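Local coordinates for protein 5-oxopent-3-ene-1,2,5-tricarboxylate decarboxylase (Exiguobacterium antarcticum B7, PDB 6IYM) that belongs to the fumarylacetoacetate hydrolase family and binds a magnesium ion through acidic side chains, at residues Q119-E124 with V253-G258; A128-T133 with H146-S151; T134-T139 with G228-A233; G258-V263 with Q272-A277. All blocks are in the same frame, centred on the assembly; numbering follows the deposited sequence.

Interactions 1 and 2 both use strand 121-131, but toward different ends of it, the centres of the two contacts lying about 29 Å apart. Near the magnesium ion, interaction 1 is partly buried and mixes a ring face, leucine packing and bridging waters with a single direct backbone hydrogen bond. Interaction 2 is the buried one, a bulged antiparallel pairing lined by isoleucines. Interaction 3 continues from it into loops at the subunit interface, where side-chain-to-backbone bonds and an R136-D137 salt bridge join a single backbone bridge. Interaction 4 shares G258 with interaction 1 and touches it through L255 and I261; it is a hairpin in the five-stranded sheet, with one buried face and one partly exposed.

Interaction 1: residues Q119-E124 with V253-G258; sequences QQLDYE and VYLQDG. Unlike the reference sequence in segment 253-258: V253 (reference Thr). With MG (magnesium ion), chain C.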
loop_
_atom_site.group_PDB
_atom_site.type_symbol
_atom_site.label_atom_id
_atom_site.label_comp_id
_atom_site.label_asym_id
_atom_site.label_seq_id
_atom_site.Cartn_x
_atom_site.Cartn_y
_atom_site.Cartn_z
ATOM N N GLN A 119 15.507 -18.532 -0.463
ATOM C CA GLN A 119 16.034 -19.562 -1.403
ATOM C C GLN A 119 14.884 -20.128 -2.245
ATOM O O GLN A 119 15.092 -21.167 -2.859
ATOM C CB GLN A 119 16.783 -20.676 -0.658
ATOM C CG GLN A 119 17.996 -20.191 0.128
ATOM C CD GLN A 119 19.113 -19.669 -0.738
ATOM O OE1 GLN A 119 19.663 -18.589 -0.502
ATOM N NE2 GLN A 119 19.472 -20.445 -1.745
ATOM N N GLN A 120 13.712 -19.475 -2.260
ATOM C CA GLN A 120 12.570 -19.844 -3.137
ATOM C C GLN A 120 12.054 -18.602 -3.875
ATOM O O GLN A 120 10.854 -18.350 -3.852
ATOM C CB GLN A 120 11.510 -20.558 -2.316
ATOM C CG GLN A 120 12.028 -21.822 -1.619
ATOM C CD GLN A 120 10.881 -22.636 -1.086
ATOM O OE1 GLN A 120 9.867 -22.100 -0.636
ATOM N NE2 GLN A 120 10.996 -23.944 -1.198
ATOM N N LEU A 121 12.943 -17.851 -4.510
ATOM C CA LEU A 121 12.568 -16.681 -5.336
ATOM C C LEU A 121 11.870 -17.153 -6.621
ATOM O O LEU A 121 12.405 -18.087 -7.284
ATOM C CB LEU A 121 13.821 -15.901 -5.675
ATOM C CG LEU A 121 13.547 -14.597 -6.410
ATOM C CD1 LEU A 121 12.702 -13.677 -5.544
ATOM C CD2 LEU A 121 14.853 -13.944 -6.793
ATOM N N ASP A 122 10.728 -16.547 -6.964
ATOM C CA ASP A 122 9.864 -17.015 -8.077
ATOM C C ASP A 122 9.355 -15.816 -8.856
ATOM O O ASP A 122 9.385 -14.707 -8.277
ATOM C CB ASP A 122 8.708 -17.878 -7.558
ATOM C CG ASP A 122 8.148 -18.887 -8.552
ATOM O OD1 ASP A 122 8.619 -18.907 -9.712
ATOM O OD2 ASP A 122 7.177 -19.592 -8.186
ATOM N N TYR A 123 8.930 -16.066 -10.109
ATOM C CA TYR A 123 8.350 -15.096 -11.061
ATOM C C TYR A 123 6.815 -15.261 -11.099
ATOM O O TYR A 123 6.251 -16.342 -10.773
ATOM C CB TYR A 123 8.944 -15.279 -12.463
ATOM C CG TYR A 123 8.847 -16.701 -12.962
ATOM C CD1 TYR A 123 7.737 -17.160 -13.638
ATOM C CD2 TYR A 123 9.834 -17.623 -12.658
ATOM C CE1 TYR A 123 7.635 -18.480 -14.050
ATOM C CE2 TYR A 123 9.744 -18.950 -13.050
ATOM C CZ TYR A 123 8.630 -19.386 -13.736
ATOM O OH TYR A 123 8.529 -20.707 -14.084
ATOM N N GLU A 124 6.132 -14.220 -11.565
ATOM C CA GLU A 124 4.688 -14.269 -11.951
ATOM C C GLU A 124 4.444 -13.150 -12.963
ATOM O O GLU A 124 4.474 -11.982 -12.563
ATOM C CB GLU A 124 3.741 -14.054 -10.763
ATOM C CG GLU A 124 3.717 -15.177 -9.741
ATOM C CD GLU A 124 2.604 -15.122 -8.689
ATOM O OE1 GLU A 124 2.538 -16.059 -7.886
ATOM O OE2 GLU A 124 1.851 -14.120 -8.635
ATOM N N VAL A 253 11.339 -25.146 -9.398
ATOM C CA VAL A 253 12.583 -24.438 -9.819
ATOM C C VAL A 253 12.445 -22.989 -9.346
ATOM O O VAL A 253 11.339 -22.418 -9.454
ATOM C CB VAL A 253 12.853 -24.580 -11.335
ATOM C CG1 VAL A 253 11.729 -24.015 -12.183
ATOM C CG2 VAL A 253 14.186 -23.981 -11.750
ATOM N N TYR A 254 13.500 -22.494 -8.725
ATOM C CA TYR A 254 13.592 -21.159 -8.096
ATOM C C TYR A 254 14.691 -20.392 -8.821
ATOM O O TYR A 254 15.646 -21.028 -9.370
ATOM C CB TYR A 254 13.802 -21.304 -6.590
ATOM C CG TYR A 254 12.665 -22.046 -5.956
ATOM C CD1 TYR A 254 11.380 -21.530 -6.014
ATOM C CD2 TYR A 254 12.844 -23.297 -5.384
ATOM C CE1 TYR A 254 10.306 -22.216 -5.481
ATOM C CE2 TYR A 254 11.776 -23.994 -4.842
ATOM C CZ TYR A 254 10.503 -23.460 -4.903
ATOM O OH TYR A 254 9.436 -24.140 -4.386
ATOM N N LEU A 255 14.524 -19.075 -8.830
ATOM C CA LEU A 255 15.368 -18.104 -9.559
ATOM C C LEU A 255 16.694 -17.970 -8.819
ATOM O O LEU A 255 16.702 -17.988 -7.581
ATOM C CB LEU A 255 14.650 -16.749 -9.627
ATOM C CG LEU A 255 13.454 -16.700 -10.582
ATOM C CD1 LEU A 255 12.585 -15.456 -10.364
ATOM C CD2 LEU A 255 13.933 -16.784 -12.011
ATOM N N GLN A 256 17.774 -17.838 -9.575
ATOM C CA GLN A 256 19.144 -17.738 -9.030
ATOM C C GLN A 256 19.768 -16.485 -9.627
ATOM O O GLN A 256 19.258 -15.991 -10.668
ATOM C CB GLN A 256 19.951 -19.007 -9.348
ATOM C CG GLN A 256 19.331 -20.310 -8.850
ATOM C CD GLN A 256 19.015 -20.323 -7.370
ATOM O OE1 GLN A 256 19.638 -19.642 -6.552
ATOM N NE2 GLN A 256 18.016 -21.108 -7.007
ATOM N N ASP A 257 20.850 -16.019 -9.013
ATOM C CA ASP A 257 21.724 -14.942 -9.536
ATOM C C ASP A 257 22.063 -15.270 -10.990
ATOM O O ASP A 257 22.468 -16.418 -11.236
ATOM C CB ASP A 257 22.990 -14.833 -8.685
ATOM C CG ASP A 257 23.994 -13.840 -9.225
ATOM O OD1 ASP A 257 23.640 -12.646 -9.359
ATOM O OD2 ASP A 257 25.111 -14.276 -9.540
ATOM N N GLY A 258 21.860 -14.316 -11.903
ATOM C CA GLY A 258 22.107 -14.460 -13.352
ATOM C C GLY A 258 20.855 -14.758 -14.167
ATOM O O GLY A 258 20.871 -14.494 -15.374
HETATM MG MG MG C . 0.592 -12.556 -8.479
HETATM O O HOH W 1 15.686 -18.827 -5.037
HETATM O O HOH W 2 11.312 -19.658 -10.160
#
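Q120 lays its side chain along Y254, the two pointing the same way. Its CB sits over the centre of the Y254 ring, 3.8 Å from the centroid and 13° off the ring normal, a CH-pi contact. Further out, CG comes nearest Y254 CE2, CD lies close to CZ and OH, and Q120 NE2 stops 3.6 Å from Y254 OH, with the amide plane turned 31° from the ring. The extended chain beyond CG (chi2 -167°) lets it follow the ring all the way to the hydroxyl, which is hydrogen-bonded to H247. The carbonyl O of L121 reaches the ring edge in its plane and takes a nearly straight bond from L255 N, 2.8 Å away. Beyond it, L255 CD1 packs 3.6 Å from D122 C and meets the Y123 ring at its edge. One water accepts from L121 N and donates to L255 O, 2.9 Å away. D122 OD2 forms a salt bridge with R159 and accepts a hydrogen bond from H247 N, while E124 OE2 binds the magnesium ion at 2.0 Å, alongside E126 and D155. Across these two segments, then, the loop is joined to the residues just before metal ligand E124 by apolar cover, one direct backbone bond and bridging water.

Interaction 2: residues A128-T133 with H146-S151; sequences AIIIGT and HVFGYS
I130 O takes two hydrogen bonds across this strand pair, from F148 N at 2.8 Å and from G149 N at 3.3 Å. Both donors lie in its carbonyl plane, and two residues, F148 and G149, stand opposite the single residue I130, a classic bulge in the antiparallel pairing. The tight part lies along A128 to I131. A128 and S151 form a hydrogen-bonded pair, and I129 CG2 packs 3.8 Å from V147 CG2, placed there with CG2 anti to the backbone N while CG1 (chi1 -53°) lies beside that N. Helix 218-225 covers this side through V218 and L222; on the I130 side F180 and V236 close in. Past the bulge the contact opens toward the partly exposed T133 and H146. G132 N still bonds to H146 O, 2.9 Å away, but beyond that T133 makes contacts without hydrogen bonds to H146: its OG1 is 3.2 Å from H146 CD2, and its backbone O lies at the edge of the imidazole, in the ring plane. H146 ND1 bonds to N142 O. The bulge feeds two N-H groups into one carbonyl, so the buried backbone stays hydrogen-bonded across the shift in register, while I129, I130 and V147 give the buried stretch an apolar lining.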
loop_
_atom_site.group_PDB
_atom_site.type_symbol
_atom_site.label_atom_id
_atom_site.label_comp_id
_atom_site.label_asym_id
_atom_site.label_seq_id
_atom_site.Cartn_x
_atom_site.Cartn_y
_atom_site.Cartn_z
ATOM N N ALA A 128 -1.424 -5.711 -15.916
ATOM C CA ALA A 128 -1.660 -4.643 -14.935
ATOM C C ALA A 128 -2.731 -3.710 -15.482
ATOM O O ALA A 128 -2.540 -3.225 -16.599
ATOM C CB ALA A 128 -0.393 -3.878 -14.695
ATOM N N ILE A 129 -3.803 -3.479 -14.721
ATOM C CA ILE A 129 -4.784 -2.376 -14.979
ATOM C C ILE A 129 -4.256 -1.058 -14.391
ATOM O O ILE A 129 -3.951 -1.013 -13.177
ATOM C CB ILE A 129 -6.161 -2.702 -14.372
ATOM C CG1 ILE A 129 -6.693 -4.062 -14.826
ATOM C CG2 ILE A 129 -7.146 -1.576 -14.661
ATOM C CD1 ILE A 129 -7.839 -4.573 -13.960
ATOM N N ILE A 130 -4.243 0.002 -15.193
ATOM C CA ILE A 130 -3.882 1.379 -14.764
ATOM C C ILE A 130 -5.155 2.229 -14.629
ATOM O O ILE A 130 -5.779 2.512 -15.640
ATOM C CB ILE A 130 -2.907 1.996 -15.765
ATOM C CG1 ILE A 130 -1.720 1.072 -16.042
ATOM C CG2 ILE A 130 -2.461 3.356 -15.266
ATOM C CD1 ILE A 130 -0.777 0.948 -14.878
ATOM N N ILE A 131 -5.500 2.657 -13.419
ATOM C CA ILE A 131 -6.768 3.406 -13.136
ATOM C C ILE A 131 -6.512 4.854 -13.544
ATOM O O ILE A 131 -5.416 5.366 -13.234
ATOM C CB ILE A 131 -7.169 3.258 -11.659
ATOM C CG1 ILE A 131 -7.396 1.794 -11.283
ATOM C CG2 ILE A 131 -8.360 4.136 -11.300
ATOM C CD1 ILE A 131 -8.580 1.157 -11.969
ATOM N N GLY A 132 -7.450 5.451 -14.280
ATOM C CA GLY A 132 -7.295 6.811 -14.820
ATOM C C GLY A 132 -8.198 7.808 -14.108
ATOM O O GLY A 132 -7.921 9.006 -14.189
ATOM N N THR A 133 -9.249 7.336 -13.454
ATOM C CA THR A 133 -10.265 8.203 -12.793
ATOM C C THR A 133 -10.680 7.547 -11.467
ATOM O O THR A 133 -11.022 6.349 -11.453
ATOM C CB THR A 133 -11.435 8.556 -13.733
ATOM O OG1 THR A 133 -12.197 7.403 -14.085
ATOM C CG2 THR A 133 -10.983 9.208 -15.019
ATOM N N HIS A 146 -13.249 4.040 -16.030
ATOM C CA HIS A 146 -12.253 4.418 -14.990
ATOM C C HIS A 146 -10.840 3.873 -15.304
ATOM O O HIS A 146 -9.962 4.038 -14.457
ATOM C CB HIS A 146 -12.745 3.960 -13.610
ATOM C CG HIS A 146 -13.978 4.657 -13.149
ATOM N ND1 HIS A 146 -15.251 4.316 -13.616
ATOM C CD2 HIS A 146 -14.153 5.645 -12.248
ATOM C CE1 HIS A 146 -16.141 5.079 -13.019
ATOM N NE2 HIS A 146 -15.496 5.897 -12.186
ATOM N N VAL A 147 -10.618 3.216 -16.452
ATOM C CA VAL A 147 -9.303 2.599 -16.796
ATOM C C VAL A 147 -8.577 3.564 -17.747
ATOM O O VAL A 147 -9.121 3.934 -18.789
ATOM C CB VAL A 147 -9.470 1.172 -17.371
ATOM C CG1 VAL A 147 -8.150 0.593 -17.875
ATOM C CG2 VAL A 147 -10.077 0.206 -16.360
ATOM N N PHE A 148 -7.376 3.992 -17.400
ATOM C CA PHE A 148 -6.514 4.755 -18.333
ATOM C C PHE A 148 -5.924 3.777 -19.361
ATOM O O PHE A 148 -5.713 4.151 -20.525
ATOM C CB PHE A 148 -5.393 5.460 -17.576
ATOM C CG PHE A 148 -4.503 6.283 -18.459
ATOM C CD1 PHE A 148 -4.929 7.517 -18.934
ATOM C CD2 PHE A 148 -3.249 5.815 -18.833
ATOM C CE1 PHE A 148 -4.109 8.281 -19.749
ATOM C CE2 PHE A 148 -2.435 6.580 -19.656
ATOM C CZ PHE A 148 -2.870 7.803 -20.115
ATOM N N GLY A 149 -5.572 2.563 -18.921
ATOM C CA GLY A 149 -4.866 1.610 -19.793
ATOM C C GLY A 149 -4.286 0.424 -19.045
ATOM O O GLY A 149 -4.805 0.091 -17.977
ATOM N N TYR A 150 -3.280 -0.218 -19.647
ATOM C CA TYR A 150 -2.745 -1.528 -19.209
ATOM C C TYR A 150 -1.230 -1.566 -19.417
ATOM O O TYR A 150 -0.710 -0.909 -20.345
ATOM C CB TYR A 150 -3.414 -2.671 -19.968
ATOM C CG TYR A 150 -4.918 -2.686 -19.980
ATOM C CD1 TYR A 150 -5.633 -2.022 -20.966
ATOM C CD2 TYR A 150 -5.627 -3.410 -19.038
ATOM C CE1 TYR A 150 -7.019 -2.054 -20.993
ATOM C CE2 TYR A 150 -7.013 -3.456 -19.056
ATOM C CZ TYR A 150 -7.712 -2.775 -20.039
ATOM O OH TYR A 150 -9.075 -2.834 -20.038
ATOM N N SER A 151 -0.555 -2.330 -18.556
ATOM C CA SER A 151 0.914 -2.549 -18.584
ATOM C C SER A 151 1.214 -3.945 -18.056
ATOM O O SER A 151 0.281 -4.762 -17.902
ATOM C CB SER A 151 1.610 -1.453 -17.790
ATOM O OG SER A 151 2.995 -1.389 -18.074
#

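Interaction 3: residues T134-T139 with G228-A233; sequences TGRDLT and GMTLEA
T134 opens the contact by pressing its methyl against that of T230: CG2 to CG2 is 3.5 Å, tighter than usual for two carbons. Its hydroxyl oxygen serves as an acceptor for the other loop. With OG1 beside its own backbone N (chi1 -56°) and anti to the carbonyl carbon, that oxygen accepts from A233 N at 3.1 Å. G135 comes next and makes the single antiparallel bridge with L231. G135 N bonds to L231 O, and L231 N returns a bond to G135 O at 2.8 Å. The R136 side chain crosses that of T230 at about a right angle, CD lying 3.6 Å from T230 OG1, while the bend at chi3 (117°) lays one face of the guanidinium over G228 CA. R136 NE forms a salt bridge with D137 OD2 at 2.8 Å, met on the syn side but 29° out of the carboxylate plane, while lying close to the guanidinium plane. The other oxygen of that carboxylate, OD1, accepts from G228 N at 2.9 Å. D137 therefore ties the arginine and the opposing backbone together. L138 then turns inward, its CD2 4.1 Å from L231 CD1. Across the dimer interface, T230 OG1 bonds to D175 of the second subunit. By gripping NE, D137 probably steadies the guanidinium and partly offsets its charge, while R136 NH1 forms a salt bridge with E112 of the second subunit.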
loop_
_atom_site.group_PDB
_atom_site.type_symbol
_atom_site.label_atom_id
_atom_site.label_comp_id
_atom_site.label_asym_id
_atom_site.label_seq_id
_atom_site.Cartn_x
_atom_site.Cartn_y
_atom_site.Cartn_z
ATOM N N THR A 134 -10.584 8.318 -10.380
ATOM C CA THR A 134 -10.922 7.912 -9.000
ATOM C C THR A 134 -12.400 7.553 -8.960
ATOM O O THR A 134 -13.195 8.231 -9.613
ATOM C CB THR A 134 -10.614 9.043 -8.014
ATOM O OG1 THR A 134 -9.229 9.337 -8.216
ATOM C CG2 THR A 134 -10.910 8.680 -6.573
ATOM N N GLY A 135 -12.758 6.503 -8.255
ATOM C CA GLY A 135 -14.169 6.109 -8.197
ATOM C C GLY A 135 -14.347 4.988 -7.217
ATOM O O GLY A 135 -13.339 4.416 -6.769
ATOM N N ARG A 136 -15.592 4.633 -6.955
ATOM C CA ARG A 136 -15.932 3.577 -5.980
ATOM C C ARG A 136 -17.157 2.844 -6.507
ATOM O O ARG A 136 -17.885 3.471 -7.264
ATOM C CB ARG A 136 -16.188 4.258 -4.641
ATOM C CG ARG A 136 -16.208 3.307 -3.463
ATOM C CD ARG A 136 -16.605 4.090 -2.236
ATOM N NE ARG A 136 -17.854 3.603 -1.688
ATOM C CZ ARG A 136 -18.244 3.781 -0.439
ATOM N NH1 ARG A 136 -17.491 4.456 0.406
ATOM N NH2 ARG A 136 -19.381 3.263 -0.032
ATOM N N ASP A 137 -17.355 1.585 -6.128
ATOM C CA ASP A 137 -18.595 0.827 -6.451
ATOM C C ASP A 137 -18.822 0.906 -7.962
ATOM O O ASP A 137 -19.895 1.338 -8.401
ATOM C CB ASP A 137 -19.766 1.371 -5.635
ATOM C CG ASP A 137 -19.437 1.392 -4.156
ATOM O OD1 ASP A 137 -18.992 0.359 -3.659
ATOM O OD2 ASP A 137 -19.558 2.467 -3.541
ATOM N N LEU A 138 -17.791 0.533 -8.713
ATOM C CA LEU A 138 -17.814 0.440 -10.188
ATOM C C LEU A 138 -18.836 -0.617 -10.627
ATOM O O LEU A 138 -19.086 -1.608 -9.906
ATOM C CB LEU A 138 -16.381 0.170 -10.676
ATOM C CG LEU A 138 -15.541 1.433 -10.928
ATOM C CD1 LEU A 138 -15.632 2.409 -9.772
ATOM C CD2 LEU A 138 -14.072 1.117 -11.227
ATOM N N THR A 139 -19.469 -0.370 -11.769
ATOM C CA THR A 139 -20.465 -1.279 -12.395
ATOM C C THR A 139 -19.872 -1.855 -13.673
ATOM O O THR A 139 -18.952 -1.274 -14.239
ATOM C CB THR A 139 -21.761 -0.533 -12.741
ATOM O OG1 THR A 139 -21.492 0.394 -13.798
ATOM C CG2 THR A 139 -22.339 0.213 -11.557
ATOM N N GLY A 228 -17.071 -0.652 -1.786
ATOM C CA GLY A 228 -16.801 0.032 -0.502
ATOM C C GLY A 228 -15.364 0.537 -0.398
ATOM O O GLY A 228 -15.001 1.051 0.677
ATOM N N MET A 229 -14.557 0.397 -1.454
ATOM C CA MET A 229 -13.140 0.881 -1.467
ATOM C C MET A 229 -12.896 1.768 -2.689
ATOM O O MET A 229 -12.994 1.254 -3.829
ATOM C CB MET A 229 -12.129 -0.263 -1.486
ATOM C CG MET A 229 -10.751 0.231 -1.059
ATOM S SD MET A 229 -9.464 -1.026 -1.190
ATOM C CE MET A 229 -9.372 -1.223 -2.962
ATOM N N THR A 230 -12.548 3.039 -2.465
ATOM C CA THR A 230 -12.212 4.016 -3.536
ATOM C C THR A 230 -10.907 3.603 -4.232
ATOM O O THR A 230 -9.899 3.318 -3.528
ATOM C CB THR A 230 -12.157 5.448 -2.985
ATOM O OG1 THR A 230 -13.464 5.779 -2.507
ATOM C CG2 THR A 230 -11.743 6.477 -4.011
ATOM N N LEU A 231 -10.942 3.544 -5.573
ATOM C CA LEU A 231 -9.737 3.412 -6.416
ATOM C C LEU A 231 -9.277 4.826 -6.757
ATOM O O LEU A 231 -10.141 5.644 -7.120
ATOM C CB LEU A 231 -10.061 2.599 -7.668
ATOM C CG LEU A 231 -10.575 1.177 -7.433
ATOM C CD1 LEU A 231 -10.843 0.468 -8.769
ATOM C CD2 LEU A 231 -9.585 0.388 -6.596
ATOM N N GLU A 232 -7.981 5.087 -6.640
ATOM C CA GLU A 232 -7.340 6.386 -6.986
ATOM C C GLU A 232 -6.798 6.343 -8.418
ATOM O O GLU A 232 -6.267 5.329 -8.817
ATOM C CB GLU A 232 -6.184 6.705 -6.034
ATOM C CG GLU A 232 -6.510 6.505 -4.563
ATOM C CD GLU A 232 -7.434 7.546 -3.942
ATOM O OE1 GLU A 232 -7.779 8.521 -4.637
ATOM O OE2 GLU A 232 -7.812 7.369 -2.759
ATOM N N ALA A 233 -6.889 7.454 -9.143
ATOM C CA ALA A 233 -6.156 7.690 -10.400
ATOM C C ALA A 233 -4.691 7.279 -10.179
ATOM O O ALA A 233 -4.103 7.675 -9.169
ATOM C CB ALA A 233 -6.284 9.134 -10.826
#

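Interaction 4: residues G258-V263 with Q272-A277; sequences GDVIDV and QNQVKA. Unlike the reference sequence in segment 258-263: V260 (reference Ile), I261 (reference Val). Unlike the reference sequence in segment 272-277: Q274 (reference Lys).
Q274 swings CG anti to its backbone N (chi1 -165°) and runs out extended, which carries its amide across to G258. There NE2 donates to G258 O at 2.8 Å, in the plane of its own amide but above the carbonyl plane of G258. On the way, Q274 CG passes 3.6 Å from V260 CG2. V260 is also flanked by Q272, likewise extended from a first torsion of 178°, whose CG and NE2 both lie 3.6 Å from V260 CG1. The valine is thus bracketed by the aliphatic and amide parts of two glutamines on a partly exposed face. The opposite face is buried: I261 CD1 meets V275 CG2 at 3.9 Å, with L255 and I111 packed against I261. Between the faces the backbone bonds run in sequence. G258 N reaches V275 O, V275 N reaches D259 O, and I261 and N273 exchange a pair, the shorter being I261 N to N273 O at 2.8 Å. On the buried face N273 ND2 bonds to D109 O and G106 O. The strand segments run at 156° to each other, a twisted antiparallel beta hairpin, and strands 111-112 and 196-201 flank it on either side in the five-stranded mixed sheet.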
loop_
_atom_site.group_PDB
_atom_site.type_symbol
_atom_site.label_atom_id
_atom_site.label_comp_id
_atom_site.label_asym_id
_atom_site.label_seq_id
_atom_site.Cartn_x
_atom_site.Cartn_y
_atom_site.Cartn_z
ATOM N N GLY A 258 21.860 -14.316 -11.903
ATOM C CA GLY A 258 22.107 -14.460 -13.352
ATOM C C GLY A 258 20.855 -14.758 -14.167
ATOM O O GLY A 258 20.871 -14.494 -15.374
ATOM N N ASP A 259 19.791 -15.274 -13.559
ATOM C CA ASP A 259 18.574 -15.670 -14.305
ATOM C C ASP A 259 17.925 -14.448 -14.965
ATOM O O ASP A 259 17.778 -13.426 -14.277
ATOM C CB ASP A 259 17.604 -16.399 -13.392
ATOM C CG ASP A 259 18.016 -17.833 -13.126
ATOM O OD1 ASP A 259 19.011 -18.259 -13.749
ATOM O OD2 ASP A 259 17.310 -18.520 -12.334
ATOM N N VAL A 260 17.589 -14.553 -16.258
ATOM C CA VAL A 260 16.933 -13.477 -17.048
ATOM C C VAL A 260 15.467 -13.843 -17.246
ATOM O O VAL A 260 15.192 -14.922 -17.808
ATOM C CB VAL A 260 17.627 -13.263 -18.389
ATOM C CG1 VAL A 260 16.903 -12.231 -19.232
ATOM C CG2 VAL A 260 19.081 -12.895 -18.196
ATOM N N ILE A 261 14.571 -12.975 -16.786
ATOM C CA ILE A 261 13.093 -13.208 -16.850
ATOM C C ILE A 261 12.546 -12.260 -17.912
ATOM O O ILE A 261 12.851 -11.058 -17.815
ATOM C CB ILE A 261 12.432 -12.981 -15.486
ATOM C CG1 ILE A 261 13.224 -13.639 -14.347
ATOM C CG2 ILE A 261 10.989 -13.472 -15.508
ATOM C CD1 ILE A 261 13.098 -12.893 -13.040
ATOM N N ASP A 262 11.839 -12.797 -18.909
ATOM C CA ASP A 262 11.185 -12.027 -20.002
ATOM C C ASP A 262 9.664 -12.290 -19.999
ATOM O O ASP A 262 9.215 -13.335 -20.549
ATOM C CB ASP A 262 11.836 -12.400 -21.328
ATOM C CG ASP A 262 11.246 -11.722 -22.554
ATOM O OD1 ASP A 262 10.764 -10.568 -22.435
ATOM O OD2 ASP A 262 11.281 -12.369 -23.631
ATOM N N VAL A 263 8.893 -11.346 -19.464
ATOM C CA VAL A 263 7.402 -11.344 -19.485
ATOM C C VAL A 263 6.968 -10.526 -20.708
ATOM O O VAL A 263 7.495 -9.425 -20.949
ATOM C CB VAL A 263 6.824 -10.754 -18.181
ATOM C CG1 VAL A 263 5.302 -10.807 -18.138
ATOM C CG2 VAL A 263 7.421 -11.400 -16.930
ATOM N N GLN A 272 11.678 -7.276 -19.285
ATOM C CA GLN A 272 12.800 -8.197 -18.987
ATOM C C GLN A 272 13.638 -7.611 -17.856
ATOM O O GLN A 272 14.013 -6.414 -17.944
ATOM C CB GLN A 272 13.644 -8.426 -20.234
ATOM C CG GLN A 272 14.855 -9.325 -19.993
ATOM C CD GLN A 272 15.701 -9.402 -21.240
ATOM O OE1 GLN A 272 15.195 -9.631 -22.339
ATOM N NE2 GLN A 272 16.997 -9.176 -21.073
ATOM N N ASN A 273 13.924 -8.468 -16.868
ATOM C CA ASN A 273 14.739 -8.178 -15.674
ATOM C C ASN A 273 15.614 -9.394 -15.379
ATOM O O ASN A 273 15.152 -10.569 -15.518
ATOM C CB ASN A 273 13.844 -7.798 -14.491
ATOM C CG ASN A 273 12.889 -6.663 -14.822
ATOM O OD1 ASN A 273 11.796 -6.880 -15.363
ATOM N ND2 ASN A 273 13.329 -5.442 -14.565
ATOM N N GLN A 274 16.804 -9.146 -14.862
ATOM C CA GLN A 274 17.729 -10.227 -14.461
ATOM C C GLN A 274 17.808 -10.212 -12.935
ATOM O O GLN A 274 17.976 -9.128 -12.346
ATOM C CB GLN A 274 19.071 -10.002 -15.168
ATOM C CG GLN A 274 19.992 -11.215 -15.151
ATOM C CD GLN A 274 21.352 -10.990 -15.784
ATOM O OE1 GLN A 274 21.730 -9.892 -16.187
ATOM N NE2 GLN A 274 22.115 -12.063 -15.865
ATOM N N VAL A 275 17.746 -11.376 -12.308
ATOM C CA VAL A 275 18.078 -11.536 -10.864
ATOM C C VAL A 275 19.588 -11.286 -10.713
ATOM O O VAL A 275 20.376 -11.920 -11.444
ATOM C CB VAL A 275 17.608 -12.907 -10.352
ATOM C CG1 VAL A 275 17.953 -13.156 -8.883
ATOM C CG2 VAL A 275 16.118 -13.087 -10.583
ATOM N N LYS A 276 19.993 -10.351 -9.851
ATOM C CA LYS A 276 21.445 -10.119 -9.593
ATOM C C LYS A 276 21.701 -9.795 -8.121
ATOM O O LYS A 276 20.997 -8.947 -7.560
ATOM C CB LYS A 276 22.001 -9.032 -10.512
ATOM C CG LYS A 276 22.657 -9.579 -11.777
ATOM C CD LYS A 276 23.119 -8.534 -12.761
ATOM C CE LYS A 276 22.060 -7.486 -13.029
ATOM N NZ LYS A 276 22.289 -6.772 -14.309
ATOM N N ALA A 277 22.703 -10.451 -7.532
ATOM C CA ALA A 277 23.086 -10.295 -6.108
ATOM C C ALA A 277 23.745 -8.926 -5.895
ATOM O O ALA A 277 24.365 -8.439 -6.840
ATOM C CB ALA A 277 24.001 -11.417 -5.700
#